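Local coordinates for protein leucyl-tRNA synthetase subunit alpha (Aquifex aeolicus, PDB 3O0A) that probably hydrolyses mischarged tRNA(Leu) through its CP1 editing domain, the part crystallised here, within an enzyme that ligates leucine to its tRNA, at residues 19-24 and 70-75; 123-129 and 152-158. One frame throughout, in Å; residues are numbered along the deposited sequence.

Overall arrangement
Interaction 1 ties the loop between strand 6-13 and helix 26-35 to the C-terminal part of helix 64-74, some 20 Å from the centre of the chain; interaction 2 sets strand 121-127 against helix 147-156, about 10 Å from it. The two share no helix or strand, and their centres are 22 Å apart, with the nearest atoms about 8 Å from each other. Both are partly buried, but interaction 1 has exposed residues among those that touch and interaction 2 has none. The chemistry follows: a disulfide, arginine hydrogen bonds and a bridging water join the outlying loop, whereas the more central strand and helix meet through aromatic rings and aliphatic groups.

Interaction 1. Residues 19-24 and 70-75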
loop_
_atom_site.group_PDB
_atom_site.type_symbol
_atom_site.label_atom_id
_atom_site.label_comp_id
_atom_site.label_asym_id
_atom_site.label_seq_id
_atom_site.Cartn_x
_atom_site.Cartn_y
_atom_site.Cartn_z
ATOM N N LYS A 19 -15.807 2.253 -18.758
ATOM C CA LYS A 19 -14.582 2.743 -19.405
ATOM C C LYS A 19 -13.378 1.835 -19.131
ATOM O O LYS A 19 -12.384 1.880 -19.864
ATOM C CB LYS A 19 -14.300 4.174 -18.921
ATOM C CG LYS A 19 -12.955 4.796 -19.303
ATOM C CD LYS A 19 -12.879 6.251 -18.791
ATOM C CE LYS A 19 -11.476 6.845 -18.906
ATOM N NZ LYS A 19 -11.516 8.315 -18.579
ATOM N N PHE A 20 -13.481 0.999 -18.094
ATOM C CA PHE A 20 -12.366 0.183 -17.654
ATOM C C PHE A 20 -12.611 -1.324 -17.643
ATOM O O PHE A 20 -11.705 -2.093 -17.289
ATOM C CB PHE A 20 -11.908 0.645 -16.267
ATOM C CG PHE A 20 -11.635 2.104 -16.198
ATOM C CD1 PHE A 20 -10.379 2.607 -16.513
ATOM C CD2 PHE A 20 -12.650 2.987 -15.831
ATOM C CE1 PHE A 20 -10.141 3.979 -16.450
ATOM C CE2 PHE A 20 -12.421 4.348 -15.765
ATOM C CZ PHE A 20 -11.158 4.836 -16.081
ATOM N N LEU A 21 -13.796 -1.755 -18.069
ATOM C CA LEU A 21 -14.158 -3.180 -17.995
ATOM C C LEU A 21 -13.183 -4.110 -18.714
ATOM O O LEU A 21 -12.939 -5.241 -18.264
ATOM C CB LEU A 21 -15.570 -3.418 -18.546
ATOM C CG LEU A 21 -16.718 -3.173 -17.574
ATOM C CD1 LEU A 21 -18.047 -3.263 -18.331
ATOM C CD2 LEU A 21 -16.659 -4.193 -16.412
ATOM N N ASN A 22 -12.618 -3.664 -19.836
ATOM C CA ASN A 22 -11.693 -4.551 -20.533
ATOM C C ASN A 22 -10.306 -4.662 -19.882
ATOM O O ASN A 22 -9.472 -5.449 -20.327
ATOM C CB ASN A 22 -11.661 -4.289 -22.063
ATOM C CG ASN A 22 -10.854 -3.054 -22.452
ATOM O OD1 ASN A 22 -10.149 -2.473 -21.641
ATOM N ND2 ASN A 22 -10.921 -2.696 -23.726
ATOM N N CYS A 23 -10.089 -3.902 -18.806
ATOM C CA CYS A 23 -8.872 -4.016 -17.998
ATOM C C CYS A 23 -8.962 -5.104 -16.944
ATOM O O CYS A 23 -7.950 -5.466 -16.364
ATOM C CB CYS A 23 -8.568 -2.714 -17.278
ATOM S SG CYS A 23 -8.035 -1.435 -18.402
ATOM N N VAL A 24 -10.177 -5.582 -16.669
ATOM C CA VAL A 24 -10.400 -6.450 -15.504
ATOM C C VAL A 24 -10.926 -7.825 -15.912
ATOM O O VAL A 24 -11.721 -7.937 -16.854
ATOM C CB VAL A 24 -11.332 -5.810 -14.432
ATOM C CG1 VAL A 24 -10.921 -4.345 -14.126
ATOM C CG2 VAL A 24 -12.771 -5.843 -14.875
ATOM N N CYS A 70 -3.288 -1.306 -16.578
ATOM C CA CYS A 70 -4.210 -1.091 -17.698
ATOM C C CYS A 70 -5.094 0.106 -17.379
ATOM O O CYS A 70 -5.291 0.992 -18.217
ATOM C CB CYS A 70 -5.067 -2.342 -17.923
ATOM S SG CYS A 70 -6.278 -2.207 -19.267
ATOM N N ILE A 71 -5.605 0.133 -16.152
ATOM C CA ILE A 71 -6.421 1.256 -15.685
ATOM C C ILE A 71 -5.621 2.564 -15.640
ATOM O O ILE A 71 -6.097 3.588 -16.107
ATOM C CB ILE A 71 -7.096 0.937 -14.339
ATOM C CG1 ILE A 71 -8.105 -0.215 -14.546
ATOM C CG2 ILE A 71 -7.766 2.192 -13.766
ATOM C CD1 ILE A 71 -8.672 -0.819 -13.244
ATOM N N GLY A 72 -4.391 2.505 -15.133
ATOM C CA GLY A 72 -3.532 3.692 -15.028
ATOM C C GLY A 72 -3.158 4.240 -16.390
ATOM O O GLY A 72 -3.059 5.461 -16.577
ATOM N N GLU A 73 -2.973 3.357 -17.360
ATOM C CA GLU A 73 -2.787 3.811 -18.748
ATOM C C GLU A 73 -4.044 4.515 -19.259
ATOM O O GLU A 73 -3.971 5.594 -19.891
ATOM C CB GLU A 73 -2.430 2.624 -19.655
ATOM C CG GLU A 73 -2.383 2.997 -21.146
ATOM C CD GLU A 73 -2.190 1.795 -22.024
ATOM O OE1 GLU A 73 -3.157 1.025 -22.196
ATOM O OE2 GLU A 73 -1.074 1.628 -22.573
ATOM N N ARG A 74 -5.194 3.912 -18.975
ATOM C CA ARG A 74 -6.514 4.392 -19.413
ATOM C C ARG A 74 -6.783 5.792 -18.829
ATOM O O ARG A 74 -7.368 6.646 -19.496
ATOM C CB ARG A 74 -7.581 3.366 -18.985
ATOM C CG ARG A 74 -9.013 3.534 -19.541
ATOM C CD ARG A 74 -9.229 3.003 -20.925
ATOM N NE ARG A 74 -8.507 1.780 -21.282
ATOM C CZ ARG A 74 -9.077 0.594 -21.487
ATOM N NH1 ARG A 74 -10.393 0.449 -21.351
ATOM N NH2 ARG A 74 -8.330 -0.449 -21.835
ATOM N N LEU A 75 -6.295 6.035 -17.611
ATOM C CA LEU A 75 -6.369 7.347 -16.943
ATOM C C LEU A 75 -5.316 8.369 -17.406
ATOM O O LEU A 75 -5.401 9.555 -17.049
ATOM C CB LEU A 75 -6.251 7.166 -15.420
ATOM C CG LEU A 75 -7.363 6.399 -14.693
ATOM C CD1 LEU A 75 -6.996 6.153 -13.232
ATOM C CD2 LEU A 75 -8.700 7.150 -14.806
HETATM O O HOH W 1 -8.653 8.915 -19.387
#
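The Phe20 ring lies against the aliphatic part of Arg74, with Phe20 CE1 3.3 Å from Arg74 CG. The ring is the bump, and the hollow it fills has Arg74 CG and CB on one part of its wall, Ile71 CG2 near CD1, and Leu75 CD2 3.6 Å from Phe20 CZ. Beside it, Cys23 and Cys70 form a disulfide, SG to SG 2.1 Å with chi3 -65°, and Ile71 CG1 packs against Cys23 CB. Bends at chi2 (81°) and chi3 (36°) curl the Arg74 chain back over the loop, where Cys23 SG sits over one face of the guanidinium. Both terminal nitrogens converge on Asn22 OD1: Arg74 NH2, at 2.7 Å, lies in the amide carbonyl plane on a lone pair, while NH1 approaches from above that plane. Arg74 NH1 also donates to Lys19 O at 2.9 Å. Farther along, the extended Lys19 chain brings NZ to a water that donates to Arg74 O. The chemistry is thus of two kinds: a covalent link fixes one point of the loop, while the guanidinium is held by two neutral oxygens, Asn22 OD1 and Lys19 O, which engage its terminal N-H groups without a countercharge from the residues of the two segments.

Interaction 2. Residues 123-129 and 152-158; sequences PVWSANY and FAKKYDL
Trp125 receives the edge of Phe152 on one face of its indole, an offset edge-to-face pair with the six-membered ring and the phenyl ring at 85° and their centroids 5.6 Å apart. Phe152 CE2 stands over that face toward the rim, and Phe152 CZ comes to 3.7 Å from Trp125 CE3. On the helix, Phe152 holds CG trans to its own N, which carries the ring out to the strand; there Phe152 CE1 meets Ala127 CB at 3.5 Å. A chi1 of 77° folds the Tyr129 ring toward the helix, bringing CE1 to 3.5 Å from Phe152 CD1 in an oblique pair. Trp125 CZ3, at the outer end of the indole, stands over the rim of one Tyr156 face, 3.9 Å from Tyr156 CD1, again obliquely. Leu158 CD1 lies over the same indole face as Phe152 CE2, and Leu158 CD2 comes 3.9 Å from Trp125 NE1. An alanine at Trp125 would remove the whole indole, and is likely to open a gap between Phe152, Tyr156 and Leu158 and leave the Phe152 edge without its aromatic face. Past the helix, Asp157 takes positive phi in a Schellman motif, with Leu158 N bonded to Ala153 O, and the chain turns to bring Leu158 toward the strand. The hydroxyls bond beyond the two segments, Tyr129 OH to Asp149 OD1 and Tyr156 OH to Gly106 N. Strand 121-127 lies between strands 106-114 and 55-58 of a mixed sheet, Phe108 of the former meeting the Trp125 ring and Phe55 of the latter touching Leu158. The axes of 123-127 and 152-156 pass 12.2 Å apart at 105°, so this part of the helix runs across the strand and large side chains span the interval.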
loop_
_atom_site.group_PDB
_atom_site.type_symbol
_atom_site.label_atom_id
_atom_site.label_comp_id
_atom_site.label_asym_id
_atom_site.label_seq_id
_atom_site.Cartn_x
_atom_site.Cartn_y
_atom_site.Cartn_z
ATOM N N PRO A 123 -0.903 6.681 -4.095
ATOM C CA PRO A 123 -0.509 6.015 -5.340
ATOM C C PRO A 123 -0.130 4.544 -5.166
ATOM O O PRO A 123 0.462 4.163 -4.149
ATOM C CB PRO A 123 0.700 6.835 -5.807
ATOM C CG PRO A 123 1.273 7.386 -4.549
ATOM C CD PRO A 123 0.099 7.681 -3.674
ATOM N N VAL A 124 -0.491 3.731 -6.158
ATOM C CA VAL A 124 -0.159 2.316 -6.161
ATOM C C VAL A 124 1.024 2.056 -7.086
ATOM O O VAL A 124 0.979 2.405 -8.266
ATOM C CB VAL A 124 -1.355 1.447 -6.575
ATOM C CG1 VAL A 124 -1.024 -0.045 -6.381
ATOM C CG2 VAL A 124 -2.585 1.822 -5.758
ATOM N N TRP A 125 2.055 1.441 -6.511
ATOM C CA TRP A 125 3.309 1.085 -7.169
ATOM C C TRP A 125 3.519 -0.433 -7.165
ATOM O O TRP A 125 2.835 -1.168 -6.445
ATOM C CB TRP A 125 4.460 1.747 -6.404
ATOM C CG TRP A 125 4.566 3.203 -6.625
ATOM C CD1 TRP A 125 3.688 4.180 -6.220
ATOM C CD2 TRP A 125 5.623 3.868 -7.305
ATOM N NE1 TRP A 125 4.141 5.419 -6.623
ATOM C CE2 TRP A 125 5.324 5.254 -7.295
ATOM C CE3 TRP A 125 6.792 3.430 -7.937
ATOM C CZ2 TRP A 125 6.161 6.201 -7.882
ATOM C CZ3 TRP A 125 7.622 4.375 -8.536
ATOM C CH2 TRP A 125 7.299 5.741 -8.507
ATOM N N SER A 126 4.441 -0.910 -7.999
ATOM C CA SER A 126 5.004 -2.249 -7.831
ATOM C C SER A 126 6.486 -2.062 -7.553
ATOM O O SER A 126 7.094 -1.115 -8.063
ATOM C CB SER A 126 4.791 -3.110 -9.075
ATOM O OG SER A 126 5.206 -4.452 -8.870
ATOM N N ALA A 127 7.059 -2.937 -6.726
ATOM C CA ALA A 127 8.487 -2.815 -6.355
ATOM C C ALA A 127 9.180 -4.143 -6.085
ATOM O O ALA A 127 8.530 -5.120 -5.719
ATOM C CB ALA A 127 8.661 -1.865 -5.171
ATOM N N ASN A 128 10.503 -4.178 -6.288
ATOM C CA ASN A 128 11.277 -5.417 -6.137
ATOM C C ASN A 128 11.346 -5.940 -4.707
ATOM O O ASN A 128 11.378 -7.159 -4.483
ATOM C CB ASN A 128 12.686 -5.290 -6.735
ATOM C CG ASN A 128 13.535 -4.224 -6.055
ATOM O OD1 ASN A 128 13.035 -3.389 -5.297
ATOM N ND2 ASN A 128 14.840 -4.249 -6.340
ATOM N N TYR A 129 11.331 -5.028 -3.736
ATOM C CA TYR A 129 11.545 -5.408 -2.332
ATOM C C TYR A 129 10.333 -6.074 -1.660
ATOM O O TYR A 129 10.441 -6.616 -0.553
ATOM C CB TYR A 129 12.066 -4.206 -1.521
ATOM C CG TYR A 129 11.028 -3.161 -1.135
ATOM C CD1 TYR A 129 10.642 -2.152 -2.031
ATOM C CD2 TYR A 129 10.462 -3.154 0.140
ATOM C CE1 TYR A 129 9.688 -1.181 -1.672
ATOM C CE2 TYR A 129 9.505 -2.187 0.507
ATOM C CZ TYR A 129 9.134 -1.204 -0.389
ATOM O OH TYR A 129 8.205 -0.252 -0.016
ATOM N N PHE A 152 12.499 3.412 -0.069
ATOM C CA PHE A 152 11.769 3.496 -1.325
ATOM C C PHE A 152 11.223 4.904 -1.548
ATOM O O PHE A 152 11.339 5.445 -2.648
ATOM C CB PHE A 152 10.637 2.470 -1.387
ATOM C CG PHE A 152 10.055 2.303 -2.771
ATOM C CD1 PHE A 152 10.657 1.445 -3.692
ATOM C CD2 PHE A 152 8.915 3.011 -3.154
ATOM C CE1 PHE A 152 10.125 1.292 -4.977
ATOM C CE2 PHE A 152 8.377 2.862 -4.438
ATOM C CZ PHE A 152 8.984 2.000 -5.343
ATOM N N ALA A 153 10.640 5.494 -0.504
ATOM C CA ALA A 153 10.073 6.842 -0.595
ATOM C C ALA A 153 11.145 7.891 -0.894
ATOM O O ALA A 153 10.897 8.836 -1.639
ATOM C CB ALA A 153 9.301 7.203 0.683
ATOM N N LYS A 154 12.325 7.708 -0.306
ATOM C CA LYS A 154 13.464 8.596 -0.543
ATOM C C LYS A 154 13.871 8.576 -2.019
ATOM O O LYS A 154 14.078 9.633 -2.633
ATOM C CB LYS A 154 14.646 8.192 0.342
ATOM C CG LYS A 154 15.824 9.143 0.262
ATOM C CD LYS A 154 17.053 8.593 0.977
ATOM C CE LYS A 154 18.202 9.582 0.926
ATOM N NZ LYS A 154 17.921 10.791 1.749
ATOM N N LYS A 155 13.983 7.370 -2.573
ATOM C CA LYS A 155 14.390 7.181 -3.967
ATOM C C LYS A 155 13.366 7.761 -4.942
ATOM O O LYS A 155 13.735 8.419 -5.917
ATOM C CB LYS A 155 14.639 5.694 -4.258
ATOM C CG LYS A 155 14.863 5.317 -5.740
ATOM C CD LYS A 155 16.051 6.002 -6.373
ATOM C CE LYS A 155 16.041 5.789 -7.885
ATOM N NZ LYS A 155 17.173 6.486 -8.567
ATOM N N TYR A 156 12.082 7.526 -4.677
ATOM C CA TYR A 156 11.051 7.907 -5.638
ATOM C C TYR A 156 10.211 9.127 -5.254
ATOM O O TYR A 156 9.151 9.355 -5.834
ATOM C CB TYR A 156 10.167 6.698 -5.982
ATOM C CG TYR A 156 10.903 5.624 -6.751
ATOM C CD1 TYR A 156 11.184 5.775 -8.115
ATOM C CD2 TYR A 156 11.317 4.452 -6.125
ATOM C CE1 TYR A 156 11.861 4.786 -8.831
ATOM C CE2 TYR A 156 11.993 3.450 -6.835
ATOM C CZ TYR A 156 12.257 3.628 -8.184
ATOM O OH TYR A 156 12.929 2.655 -8.883
ATOM N N ASP A 157 10.695 9.912 -4.293
ATOM C CA ASP A 157 10.055 11.190 -3.923
ATOM C C ASP A 157 8.594 11.045 -3.456
ATOM O O ASP A 157 7.714 11.805 -3.873
ATOM C CB ASP A 157 10.181 12.205 -5.077
ATOM C CG ASP A 157 9.696 13.601 -4.701
ATOM O OD1 ASP A 157 9.858 14.008 -3.528
ATOM O OD2 ASP A 157 9.148 14.292 -5.592
ATOM N N LEU A 158 8.351 10.067 -2.584
ATOM C CA LEU A 158 7.017 9.835 -2.016
ATOM C C LEU A 158 6.875 10.449 -0.608
ATOM O O LEU A 158 7.864 10.555 0.117
ATOM C CB LEU A 158 6.698 8.332 -2.026
ATOM C CG LEU A 158 6.707 7.697 -3.434
ATOM C CD1 LEU A 158 6.770 6.183 -3.374
ATOM C CD2 LEU A 158 5.507 8.161 -4.273
#